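Local coordinates for protein diaminopropionate ammonia-lyase (Escherichia coli, PDB 4D9K) that catalyses, with pyridoxal 5'-phosphate as cofactor, the alpha,beta-elimination of both L- and D-2,3-diaminopropionate to pyruvate and ammonia, working as a homodimer, at residues I62-E67 with V371-T376; G81-A86 with I202-A207; T118-H123 with Y141-S146; H226-A231 with I256-D261. One frame throughout, in Å; residues are numbered along the deposited sequence.

In the fold
Contacts 1 and 4 belong to one mixed sheet, where strands 370-375 and 226-230 are neighbours; the centres of the two contacts lie about 12 Å apart, and Gln230 NE2 probably donates to Ile374 O at 2.9 Å. Contact 3 belongs to the parallel sheet, its centre about 25 Å from that of contact 1. Contact 2 packs two helices and touches contact 3 through Ile202 CD1 and His123 CE1, 4.1 Å apart. All four lie round the active site: the side chain of Lys77, the cofactor-binding lysine, is about 6 Å from that of Thr119, about 7 Å from that of Thr376 and from Gly81, and about 9 Å from that of Gln230; contact 3 holds Asp120.

Contact 1: I62-E67 with V371-T376; sequences ILVKDE and VLVIST
Val64 and Val373 stand side by side and point the same way from two parallel strands, 61-66 and 370-375, of the mixed sheet in this fold-type II pyridoxal-phosphate enzyme. Val64 CG2 meets Val373 CB at 4.1 Å. The other methyl, Val64 CG1, points opposite the backbone N (chi1 -180°) and lies 3.8 Å from Ser375 CB. Ile62 adds a looser touch on this face, and Leu344 and Leu347 of helix 342-352 pack against its apolar side chains.

The other face carries Leu63, Lys65, Leu372 and Ile374. Ile374 turns CD1 onto Lys65 CB at 3.8 Å, so the aliphatic root of the lysine is part of the apolar layer. Beyond it the lysine chain bends at chi2 (66°) and leads away from strand 370-375, taking NZ to a salt bridge with Glu212 and a hydrogen bond with Thr45 O. Leu372 reaches back with CD1 to the carbonyl oxygen of Leu63.

Between these faces the backbones alternate as donor and acceptor in regular parallel pairing. The bond from Val373 N to Leu63 O is short, 2.7 Å, and close to straight, whereas that from Ser375 N to Lys65 O is more bent, 145° at the hydrogen. Glu67 N continues the pairing to Ser375 O, while its carboxylate turns to Arg70 and Thr45. At the C-terminal end, a water lies 2.7 Å from Asp66 OD1 and 2.6 Å from Ser375 OG, hydrogen-bonded to both; Ser375 OG is further bonded to Ser336 OG, and Asp66 OD1 to Ser68 OG.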
loop_
_atom_site.group_PDB
_atom_site.type_symbol
_atom_site.label_atom_id
_atom_site.label_comp_id
_atom_site.label_asym_id
_atom_site.label_seq_id
_atom_site.Cartn_x
_atom_site.Cartn_y
_atom_site.Cartn_z
ATOM N N ILE A 62 17.259 0.895 -6.950
ATOM C CA ILE A 62 16.347 2.029 -6.875
ATOM C C ILE A 62 16.419 2.608 -5.464
ATOM O O ILE A 62 16.125 1.923 -4.485
ATOM C CB ILE A 62 14.902 1.648 -7.263
ATOM C CG1 ILE A 62 14.883 1.028 -8.669
ATOM C CG2 ILE A 62 13.989 2.870 -7.175
ATOM C CD1 ILE A 62 13.546 0.472 -9.117
ATOM N N LEU A 63 16.846 3.865 -5.383
ATOM C CA LEU A 63 17.007 4.581 -4.120
ATOM C C LEU A 63 16.023 5.748 -4.071
ATOM O O LEU A 63 16.021 6.604 -4.957
ATOM C CB LEU A 63 18.446 5.083 -3.973
ATOM C CG LEU A 63 19.539 3.998 -4.026
ATOM C CD1 LEU A 63 20.928 4.613 -4.119
ATOM C CD2 LEU A 63 19.440 3.056 -2.833
ATOM N N VAL A 64 15.187 5.769 -3.037
ATOM C CA VAL A 64 14.149 6.793 -2.903
ATOM C C VAL A 64 14.424 7.635 -1.666
ATOM O O VAL A 64 14.379 7.141 -0.536
ATOM C CB VAL A 64 12.732 6.182 -2.834
ATOM C CG1 VAL A 64 11.668 7.271 -2.694
ATOM C CG2 VAL A 64 12.454 5.320 -4.057
ATOM N N LYS A 65 14.732 8.905 -1.903
ATOM C CA LYS A 65 14.930 9.871 -0.842
ATOM C C LYS A 65 13.554 10.261 -0.303
ATOM O O LYS A 65 12.760 10.890 -1.006
ATOM C CB LYS A 65 15.693 11.085 -1.387
ATOM C CG LYS A 65 16.133 12.109 -0.348
ATOM C CD LYS A 65 17.169 11.559 0.622
ATOM C CE LYS A 65 17.760 12.675 1.466
ATOM N NZ LYS A 65 18.435 12.143 2.682
ATOM N N ASP A 66 13.277 9.869 0.939
ATOM C CA ASP A 66 11.954 10.042 1.524
ATOM C C ASP A 66 11.803 11.363 2.270
ATOM O O ASP A 66 12.019 11.436 3.478
ATOM C CB ASP A 66 11.598 8.861 2.434
ATOM C CG ASP A 66 10.132 8.852 2.833
ATOM O OD1 ASP A 66 9.407 9.809 2.502
ATOM O OD2 ASP A 66 9.692 7.881 3.473
ATOM N N GLU A 67 11.398 12.396 1.544
ATOM C CA GLU A 67 11.277 13.730 2.119
ATOM C C GLU A 67 10.004 13.932 2.943
ATOM O O GLU A 67 9.757 15.027 3.451
ATOM C CB GLU A 67 11.419 14.801 1.036
ATOM C CG GLU A 67 12.851 15.010 0.569
ATOM C CD GLU A 67 13.776 15.461 1.687
ATOM O OE1 GLU A 67 13.399 16.388 2.432
ATOM O OE2 GLU A 67 14.881 14.891 1.823
ATOM N N VAL A 371 19.505 4.036 -9.760
ATOM C CA VAL A 371 18.582 5.154 -10.004
ATOM C C VAL A 371 18.152 5.848 -8.716
ATOM O O VAL A 371 17.515 5.244 -7.852
ATOM C CB VAL A 371 17.332 4.701 -10.790
ATOM C CG1 VAL A 371 16.420 5.889 -11.084
ATOM C CG2 VAL A 371 17.731 4.004 -12.085
ATOM N N LEU A 372 18.519 7.118 -8.595
ATOM C CA LEU A 372 18.065 7.939 -7.488
ATOM C C LEU A 372 16.714 8.546 -7.837
ATOM O O LEU A 372 16.556 9.144 -8.895
ATOM C CB LEU A 372 19.079 9.045 -7.178
ATOM C CG LEU A 372 18.714 10.120 -6.139
ATOM C CD1 LEU A 372 18.404 9.542 -4.766
ATOM C CD2 LEU A 372 19.840 11.136 -6.040
ATOM N N VAL A 373 15.748 8.365 -6.940
ATOM C CA VAL A 373 14.420 8.972 -7.043
ATOM C C VAL A 373 14.213 9.818 -5.792
ATOM O O VAL A 373 14.717 9.475 -4.720
ATOM C CB VAL A 373 13.315 7.890 -7.163
ATOM C CG1 VAL A 373 11.922 8.500 -7.069
ATOM C CG2 VAL A 373 13.453 7.135 -8.478
ATOM N N ILE A 374 13.490 10.926 -5.933
ATOM C CA ILE A 374 13.194 11.804 -4.800
ATOM C C ILE A 374 11.684 11.857 -4.567
ATOM O O ILE A 374 10.934 12.340 -5.421
ATOM C CB ILE A 374 13.700 13.255 -5.029
ATOM C CG1 ILE A 374 15.138 13.301 -5.593
ATOM C CG2 ILE A 374 13.508 14.105 -3.776
ATOM C CD1 ILE A 374 16.243 12.720 -4.719
ATOM N N SER A 375 11.246 11.351 -3.417
ATOM C CA SER A 375 9.852 11.464 -3.018
ATOM C C SER A 375 9.699 12.749 -2.212
ATOM O O SER A 375 9.929 12.777 -0.997
ATOM C CB SER A 375 9.381 10.242 -2.227
ATOM O OG SER A 375 8.003 10.375 -1.905
ATOM N N THR A 376 9.333 13.810 -2.921
ATOM C CA THR A 376 9.319 15.167 -2.387
ATOM C C THR A 376 8.262 15.418 -1.316
ATOM O O THR A 376 8.401 16.345 -0.517
ATOM C CB THR A 376 9.074 16.183 -3.510
ATOM O OG1 THR A 376 7.974 15.737 -4.311
ATOM C CG2 THR A 376 10.309 16.333 -4.373
HETATM O O HOH W 1 7.501 10.334 0.621
#

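Contact 2: G81-A86 with I202-A207; sequences GAYAIA and IMQGYA
Tyr83 and Ala84 face Gly205 and Ile202 in a buried helix-helix crossing of the pyridoxal-phosphate enzyme fold: helix 78-93, which begins just after Lys77, the cofactor lysine, packs here on helix 197-220. The short segments run at 129° to each other, and their axes approach to 7.8 Å. A glycine at the crossing makes this closeness possible: a CB on Gly205 would point at the other helix, within 3.4 Å of Tyr83 CB.

Apolar contact comes from Ala84 and Ile202. The methyl of Ala84 meets CG1 of Ile202 at 3.8 Å. Ile202 starts out away from helix 78-93, but its CG1 branch lies opposite the carbonyl carbon (chi1 -72°) and comes back to reach both that methyl and the backbone N of Gly81, the latter more distantly.

Aromatic contact belongs to Tyr83, whose ring is directed toward the partner helix with CG opposite the backbone N. Tyr83 CD2 lies 3.9 Å from Gly205 N and 4.0 Å from Gly205 CA, an oblique approach to the glycine backbone. Ala32 of helix 26-36 also packs against Tyr83.

The polar element is Gln204, whose NE2 is hydrogen-bonded to Leu23 O outside the two segments; Phe24 and Gln28 touch its side chain. The amide reaches the phenol on an extended chain, its plane turned 50° from the ring. What meets the tyrosine is the amide oxygen, at the ring edge near its plane, with Gln204 OE1 4.2 Å from Tyr83 CE2.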
loop_
_atom_site.group_PDB
_atom_site.type_symbol
_atom_site.label_atom_id
_atom_site.label_comp_id
_atom_site.label_asym_id
_atom_site.label_seq_id
_atom_site.Cartn_x
_atom_site.Cartn_y
_atom_site.Cartn_z
ATOM N N GLY A 81 12.634 27.272 2.117
ATOM C CA GLY A 81 11.891 28.328 2.808
ATOM C C GLY A 81 12.541 28.804 4.093
ATOM O O GLY A 81 12.753 29.996 4.266
ATOM N N ALA A 82 12.869 27.872 4.986
ATOM C CA ALA A 82 13.488 28.219 6.268
ATOM C C ALA A 82 14.892 28.794 6.115
ATOM O O ALA A 82 15.283 29.677 6.873
ATOM C CB ALA A 82 13.494 27.027 7.216
ATOM N N TYR A 83 15.640 28.301 5.131
ATOM C CA TYR A 83 16.994 28.793 4.875
ATOM C C TYR A 83 16.991 30.240 4.379
ATOM O O TYR A 83 17.800 31.056 4.829
ATOM C CB TYR A 83 17.734 27.882 3.887
ATOM C CG TYR A 83 19.164 28.300 3.605
ATOM C CD1 TYR A 83 20.099 28.400 4.638
ATOM C CD2 TYR A 83 19.584 28.585 2.309
ATOM C CE1 TYR A 83 21.408 28.784 4.386
ATOM C CE2 TYR A 83 20.890 28.966 2.046
ATOM C CZ TYR A 83 21.796 29.066 3.088
ATOM O OH TYR A 83 23.093 29.442 2.834
ATOM N N ALA A 84 16.075 30.548 3.461
ATOM C CA ALA A 84 15.956 31.886 2.884
ATOM C C ALA A 84 15.457 32.900 3.911
ATOM O O ALA A 84 15.921 34.041 3.950
ATOM C CB ALA A 84 15.033 31.857 1.674
ATOM N N ILE A 85 14.509 32.463 4.736
ATOM C CA ILE A 85 13.968 33.263 5.829
ATOM C C ILE A 85 15.044 33.535 6.889
ATOM O O ILE A 85 15.090 34.625 7.465
ATOM C CB ILE A 85 12.710 32.591 6.433
ATOM C CG1 ILE A 85 11.526 32.745 5.469
ATOM C CG2 ILE A 85 12.363 33.182 7.793
ATOM C CD1 ILE A 85 10.358 31.816 5.732
ATOM N N ALA A 86 15.912 32.552 7.121
ATOM C CA ALA A 86 17.056 32.721 8.020
ATOM C C ALA A 86 18.066 33.738 7.488
ATOM O O ALA A 86 18.568 34.573 8.242
ATOM C CB ALA A 86 17.736 31.387 8.271
ATOM N N ILE A 202 16.518 29.611 -1.611
ATOM C CA ILE A 202 15.603 28.473 -1.568
ATOM C C ILE A 202 16.182 27.257 -2.306
ATOM O O ILE A 202 16.196 26.144 -1.773
ATOM C CB ILE A 202 14.205 28.862 -2.108
ATOM C CG1 ILE A 202 13.491 29.772 -1.103
ATOM C CG2 ILE A 202 13.366 27.629 -2.405
ATOM C CD1 ILE A 202 12.186 30.352 -1.599
ATOM N N MET A 203 16.686 27.493 -3.516
ATOM C CA MET A 203 17.276 26.439 -4.343
ATOM C C MET A 203 18.538 25.846 -3.734
ATOM O O MET A 203 18.766 24.644 -3.829
ATOM C CB MET A 203 17.574 26.963 -5.744
ATOM C CG MET A 203 16.335 27.197 -6.595
ATOM S SD MET A 203 16.724 27.831 -8.237
ATOM C CE MET A 203 18.011 26.685 -8.758
ATOM N N GLN A 204 19.355 26.703 -3.123
ATOM C CA GLN A 204 20.535 26.267 -2.383
ATOM C C GLN A 204 20.107 25.447 -1.172
ATOM O O GLN A 204 20.697 24.408 -0.880
ATOM C CB GLN A 204 21.377 27.470 -1.942
ATOM C CG GLN A 204 22.036 28.218 -3.093
ATOM C CD GLN A 204 22.818 29.446 -2.650
ATOM O OE1 GLN A 204 22.516 30.066 -1.631
ATOM N NE2 GLN A 204 23.830 29.808 -3.431
ATOM N N GLY A 205 19.069 25.920 -0.482
ATOM C CA GLY A 205 18.466 25.187 0.624
ATOM C C GLY A 205 18.082 23.767 0.241
ATOM O O GLY A 205 18.468 22.810 0.925
ATOM N N TYR A 206 17.345 23.631 -0.862
ATOM C CA TYR A 206 16.878 22.324 -1.338
ATOM C C TYR A 206 18.022 21.333 -1.559
ATOM O O TYR A 206 17.872 20.138 -1.300
ATOM C CB TYR A 206 16.071 22.450 -2.635
ATOM C CG TYR A 206 14.728 23.164 -2.545
ATOM C CD1 TYR A 206 14.093 23.395 -1.321
ATOM C CD2 TYR A 206 14.077 23.576 -3.706
ATOM C CE1 TYR A 206 12.858 24.039 -1.264
ATOM C CE2 TYR A 206 12.842 24.206 -3.661
ATOM C CZ TYR A 206 12.240 24.440 -2.438
ATOM O OH TYR A 206 11.018 25.071 -2.404
ATOM N N ALA A 207 19.160 21.835 -2.030
ATOM C CA ALA A 207 20.321 20.990 -2.313
ATOM C C ALA A 207 20.818 20.228 -1.081
ATOM O O ALA A 207 21.565 19.255 -1.214
ATOM C CB ALA A 207 21.439 21.803 -2.955
#

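Contact 3: T118-H123 with Y141-S146; sequences TTDGNH and YMPKGS
This is a parallel strand pairing that runs out into loops, with Thr118 beside Tyr141 at the C-terminal ends of strands 114-118 and 137-142, and side-chain packing taking over beyond them. The backbone link is Thr119 N to Tyr141 O, 3.0 Å long, supplemented by a CA-H...O contact from Thr118 to the same oxygen. The side chains of Thr118 and Tyr141 cross at about a right angle, OG1 of the threonine passing the tyrosine CB, while Thr118 OG1 bonds Thr175 OG1.

Just past strand 114-118, Thr119 lies beside Met142. Thr119 puts OG1 opposite its own N (chi1 -163°) and leaves CG2 to touch Met142 CG at 3.8 Å. Met142 CG also rests against Thr119 O at 3.4 Å, and a bend at chi3 (81°) tucks CE beside Asp120 O. Pro143 also packs here, its CD 3.4 Å from Thr119 O and its CG 3.9 Å from Asp120 OD1, with ring and carboxylate chain crossing nearly square. Helix 148-155 backs this cluster through Val151 and Ile154.

Thr119 OG1 also accepts from Gly121 N at 3.0 Å, an ST turn, and from Gly124 N; the turn leads into helix 122-133, with Gly121 as N-cap. An alanine here would lose OG1 and CG2, is likely to leave the Gly121 and Gly124 amides without this acceptor, and would probably take the methyl contact from Met142 CG.

In such beta-alpha-beta crossovers the loops at the C-terminal ends of the parallel strands commonly carry active-site residues; here the loop carries Asp120, the probable proton acceptor for the L-isomer.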
loop_
_atom_site.group_PDB
_atom_site.type_symbol
_atom_site.label_atom_id
_atom_site.label_comp_id
_atom_site.label_asym_id
_atom_site.label_seq_id
_atom_site.Cartn_x
_atom_site.Cartn_y
_atom_site.Cartn_z
ATOM N N THR A 118 2.299 32.999 -1.827
ATOM C CA THR A 118 1.267 32.164 -2.418
ATOM C C THR A 118 1.788 30.731 -2.497
ATOM O O THR A 118 2.971 30.508 -2.760
ATOM C CB THR A 118 0.871 32.669 -3.820
ATOM O OG1 THR A 118 0.488 34.044 -3.740
ATOM C CG2 THR A 118 -0.291 31.868 -4.386
ATOM N N THR A 119 0.905 29.764 -2.255
ATOM C CA THR A 119 1.280 28.354 -2.324
ATOM C C THR A 119 0.146 27.444 -2.786
ATOM O O THR A 119 -1.037 27.764 -2.616
ATOM C CB THR A 119 1.826 27.843 -0.970
ATOM O OG1 THR A 119 2.539 26.615 -1.171
ATOM C CG2 THR A 119 0.698 27.615 0.035
ATOM N N ASP A 120 0.528 26.315 -3.382
ATOM C CA ASP A 120 -0.388 25.216 -3.657
ATOM C C ASP A 120 -0.487 24.298 -2.446
ATOM O O ASP A 120 -1.416 23.494 -2.343
ATOM C CB ASP A 120 0.080 24.411 -4.869
ATOM C CG ASP A 120 -0.184 25.120 -6.179
ATOM O OD1 ASP A 120 -1.308 25.640 -6.368
ATOM O OD2 ASP A 120 0.734 25.146 -7.026
ATOM N N GLY A 121 0.482 24.414 -1.538
ATOM C CA GLY A 121 0.472 23.644 -0.304
ATOM C C GLY A 121 1.789 23.646 0.446
ATOM O O GLY A 121 1.936 24.342 1.457
ATOM N N ASN A 122 2.746 22.871 -0.059
ATOM C CA ASN A 122 3.985 22.573 0.670
ATOM C C ASN A 122 4.879 23.773 0.965
ATOM O O ASN A 122 5.340 23.934 2.096
ATOM C CB ASN A 122 4.783 21.477 -0.044
ATOM C CG ASN A 122 4.077 20.136 -0.024
ATOM O OD1 ASN A 122 3.405 19.793 0.944
ATOM N ND2 ASN A 122 4.241 19.363 -1.094
ATOM N N HIS A 123 5.116 24.608 -0.048
ATOM C CA HIS A 123 5.996 25.771 0.091
ATOM C C HIS A 123 5.570 26.706 1.194
ATOM O O HIS A 123 6.383 27.082 2.040
ATOM C CB HIS A 123 6.118 26.520 -1.236
ATOM C CG HIS A 123 6.737 27.894 -1.104
ATOM N ND1 HIS A 123 8.050 28.077 -0.841
ATOM C CD2 HIS A 123 6.171 29.164 -1.193
ATOM C CE1 HIS A 123 8.309 29.396 -0.770
ATOM N NE2 HIS A 123 7.157 30.061 -0.982
ATOM N N TYR A 141 -1.246 32.872 1.029
ATOM C CA TYR A 141 -2.380 32.959 0.122
ATOM C C TYR A 141 -2.475 31.671 -0.688
ATOM O O TYR A 141 -1.453 31.119 -1.100
ATOM C CB TYR A 141 -2.221 34.160 -0.815
ATOM C CG TYR A 141 -2.337 35.515 -0.150
ATOM C CD1 TYR A 141 -3.425 36.345 -0.410
ATOM C CD2 TYR A 141 -1.353 35.975 0.727
ATOM C CE1 TYR A 141 -3.536 37.592 0.191
ATOM C CE2 TYR A 141 -1.456 37.217 1.334
ATOM C CZ TYR A 141 -2.548 38.022 1.062
ATOM O OH TYR A 141 -2.648 39.257 1.661
ATOM N N MET A 142 -3.696 31.189 -0.903
ATOM C CA MET A 142 -3.920 29.980 -1.699
ATOM C C MET A 142 -5.036 30.189 -2.729
ATOM O O MET A 142 -6.049 30.819 -2.420
ATOM C CB MET A 142 -4.220 28.776 -0.796
ATOM C CG MET A 142 -3.058 28.356 0.099
ATOM S SD MET A 142 -3.342 26.841 1.039
ATOM C CE MET A 142 -2.985 25.592 -0.195
ATOM N N PRO A 143 -4.847 29.674 -3.963
ATOM C CA PRO A 143 -5.852 29.793 -5.029
ATOM C C PRO A 143 -7.109 28.961 -4.756
ATOM O O PRO A 143 -7.117 28.141 -3.834
ATOM C CB PRO A 143 -5.116 29.252 -6.261
ATOM C CG PRO A 143 -4.088 28.326 -5.709
ATOM C CD PRO A 143 -3.637 28.971 -4.431
ATOM N N LYS A 144 -8.158 29.173 -5.551
ATOM C CA LYS A 144 -9.409 28.428 -5.392
ATOM C C LYS A 144 -9.244 26.952 -5.749
ATOM O O LYS A 144 -8.453 26.597 -6.627
ATOM C CB LYS A 144 -10.557 29.068 -6.192
ATOM C CG LYS A 144 -10.427 28.996 -7.709
ATOM C CD LYS A 144 -11.556 29.744 -8.408
ATOM C CE LYS A 144 -12.885 29.007 -8.317
ATOM N NZ LYS A 144 -13.986 29.784 -8.953
ATOM N N GLY A 145 -9.989 26.104 -5.049
ATOM C CA GLY A 145 -9.911 24.662 -5.243
ATOM C C GLY A 145 -8.813 24.011 -4.425
ATOM O O GLY A 145 -8.593 22.804 -4.532
ATOM N N SER A 146 -8.119 24.814 -3.614
ATOM C CA SER A 146 -7.072 24.315 -2.719
ATOM C C SER A 146 -7.678 23.435 -1.634
ATOM O O SER A 146 -8.703 23.785 -1.043
ATOM C CB SER A 146 -6.304 25.472 -2.071
ATOM O OG SER A 146 -5.549 26.193 -3.025
#

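Contact 4: H226-A231 with I256-D261; sequences HVLLQA and IIVEPD
His226 meets Ile256 at its ring edge, where Ile256 CD1 lies near the imidazole plane, 4.5 Å from His226 CD2; the ring stacks on His254, and NE2 is bonded to Leu363 O. Val227 O then takes the amide of Ile256 in an almost straight bond of 2.8 Å.

Leu228 lies alongside Ile256, pointing the same way, with CG 4.0 Å from Ile256 CB. Its CD2 branch angles across to Val258 CG2 at 3.7 Å, and helix 342-352 packs on this face.

The two strands, 226-230 and 254-260, are joined by helix 235-248 in a beta-alpha-beta unit, and they run parallel with a 32° twist between the short segments.

Leu229 turns to the other face, where its CB and CD1 meet Ile257 CD1. Ile257 CG1 lies opposite the carbonyl carbon and the chain bends at chi2 (-54°), which brings Ile257 CD1 to 3.9 Å from Leu229 CB. Replacing Ile257 with an alanine would probably open a gap beside Leu229 and leave the Ala231 methyl short of a neighbour, since CD1 and CG2 would both go.

Gln230, on the face of Leu228 and Val258, gives NE2 to Ser339 O. Ala231 ends the walk: its N donates to Val258 O at 2.7 Å, and its methyl sits between Ile257 CG2 and Glu259 CG, the latter 3.7 Å away.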
loop_
_atom_site.group_PDB
_atom_site.type_symbol
_atom_site.label_atom_id
_atom_site.label_comp_id
_atom_site.label_asym_id
_atom_site.label_seq_id
_atom_site.Cartn_x
_atom_site.Cartn_y
_atom_site.Cartn_z
ATOM N N HIS A 226 21.674 7.348 -12.652
ATOM C CA HIS A 226 20.470 8.078 -13.038
ATOM C C HIS A 226 19.888 8.842 -11.889
ATOM O O HIS A 226 20.154 8.540 -10.729
ATOM C CB HIS A 226 19.404 7.120 -13.569
ATOM C CG HIS A 226 19.776 6.433 -14.859
ATOM N ND1 HIS A 226 20.718 5.472 -14.923
ATOM C CD2 HIS A 226 19.272 6.578 -16.147
ATOM C CE1 HIS A 226 20.826 5.039 -16.190
ATOM N NE2 HIS A 226 19.937 5.716 -16.937
ATOM N N VAL A 227 19.075 9.840 -12.220
ATOM C CA VAL A 227 18.249 10.533 -11.244
ATOM C C VAL A 227 16.988 11.049 -11.944
ATOM O O VAL A 227 17.063 11.605 -13.048
ATOM C CB VAL A 227 19.023 11.660 -10.502
ATOM C CG1 VAL A 227 19.442 12.776 -11.452
ATOM C CG2 VAL A 227 18.199 12.218 -9.343
ATOM N N LEU A 228 15.833 10.814 -11.331
ATOM C CA LEU A 228 14.585 11.395 -11.823
ATOM C C LEU A 228 14.177 12.520 -10.902
ATOM O O LEU A 228 14.093 12.343 -9.691
ATOM C CB LEU A 228 13.464 10.352 -11.941
ATOM C CG LEU A 228 13.583 9.408 -13.139
ATOM C CD1 LEU A 228 14.386 8.165 -12.769
ATOM C CD2 LEU A 228 12.213 9.020 -13.677
ATOM N N LEU A 229 13.953 13.689 -11.481
ATOM C CA LEU A 229 13.549 14.842 -10.703
ATOM C C LEU A 229 12.252 15.382 -11.267
ATOM O O LEU A 229 12.176 15.708 -12.461
ATOM C CB LEU A 229 14.644 15.915 -10.722
ATOM C CG LEU A 229 16.040 15.482 -10.256
ATOM C CD1 LEU A 229 17.074 16.535 -10.620
ATOM C CD2 LEU A 229 16.069 15.181 -8.759
ATOM N N GLN A 230 11.232 15.446 -10.413
ATOM C CA GLN A 230 9.948 16.038 -10.786
ATOM C C GLN A 230 10.118 17.534 -10.991
ATOM O O GLN A 230 10.814 18.197 -10.216
ATOM C CB GLN A 230 8.835 15.735 -9.768
ATOM C CG GLN A 230 9.196 15.887 -8.298
ATOM C CD GLN A 230 9.742 14.606 -7.699
ATOM O OE1 GLN A 230 10.879 14.220 -7.966
ATOM N NE2 GLN A 230 8.933 13.944 -6.875
ATOM N N ALA A 231 9.487 18.049 -12.044
ATOM C CA ALA A 231 9.755 19.402 -12.529
ATOM C C ALA A 231 9.152 20.522 -11.680
ATOM O O ALA A 231 9.836 21.500 -11.382
ATOM C CB ALA A 231 9.327 19.540 -13.982
ATOM N N ILE A 256 16.863 12.709 -15.656
ATOM C CA ILE A 256 15.573 12.747 -16.326
ATOM C C ILE A 256 14.649 13.682 -15.563
ATOM O O ILE A 256 14.401 13.481 -14.372
ATOM C CB ILE A 256 14.933 11.347 -16.394
ATOM C CG1 ILE A 256 15.886 10.345 -17.054
ATOM C CG2 ILE A 256 13.613 11.401 -17.144
ATOM C CD1 ILE A 256 15.519 8.901 -16.793
ATOM N N ILE A 257 14.145 14.703 -16.250
ATOM C CA ILE A 257 13.256 15.674 -15.627
ATOM C C ILE A 257 11.830 15.333 -16.007
ATOM O O ILE A 257 11.472 15.316 -17.188
ATOM C CB ILE A 257 13.600 17.130 -16.016
ATOM C CG1 ILE A 257 15.071 17.446 -15.705
ATOM C CG2 ILE A 257 12.648 18.123 -15.345
ATOM C CD1 ILE A 257 15.507 17.164 -14.281
ATOM N N VAL A 258 11.027 15.053 -14.985
ATOM C CA VAL A 258 9.699 14.505 -15.174
ATOM C C VAL A 258 8.671 15.601 -14.965
ATOM O O VAL A 258 8.610 16.222 -13.902
ATOM C CB VAL A 258 9.437 13.321 -14.219
ATOM C CG1 VAL A 258 8.086 12.693 -14.510
ATOM C CG2 VAL A 258 10.545 12.278 -14.341
ATOM N N GLU A 259 7.874 15.836 -16.000
ATOM C CA GLU A 259 6.845 16.862 -15.969
ATOM C C GLU A 259 5.477 16.223 -16.186
ATOM O O GLU A 259 5.180 15.752 -17.286
ATOM C CB GLU A 259 7.129 17.907 -17.042
ATOM C CG GLU A 259 6.730 19.319 -16.653
ATOM C CD GLU A 259 7.656 20.369 -17.246
ATOM O OE1 GLU A 259 8.487 20.019 -18.127
ATOM O OE2 GLU A 259 7.553 21.545 -16.822
ATOM N N PRO A 260 4.651 16.174 -15.123
ATOM C CA PRO A 260 3.283 15.659 -15.221
ATOM C C PRO A 260 2.391 16.567 -16.077
ATOM O O PRO A 260 2.542 17.787 -16.038
ATOM C CB PRO A 260 2.810 15.631 -13.764
ATOM C CG PRO A 260 3.685 16.606 -13.050
ATOM C CD PRO A 260 5.017 16.506 -13.733
ATOM N N ASP A 261 1.477 15.956 -16.833
ATOM C CA ASP A 261 0.629 16.647 -17.822
ATOM C C ASP A 261 -0.007 17.954 -17.359
ATOM O O ASP A 261 0.023 18.949 -18.089
ATOM C CB ASP A 261 -0.457 15.705 -18.361
ATOM C CG ASP A 261 -0.095 15.095 -19.709
ATOM O OD1 ASP A 261 1.022 15.349 -20.209
ATOM O OD2 ASP A 261 -0.940 14.366 -20.278
#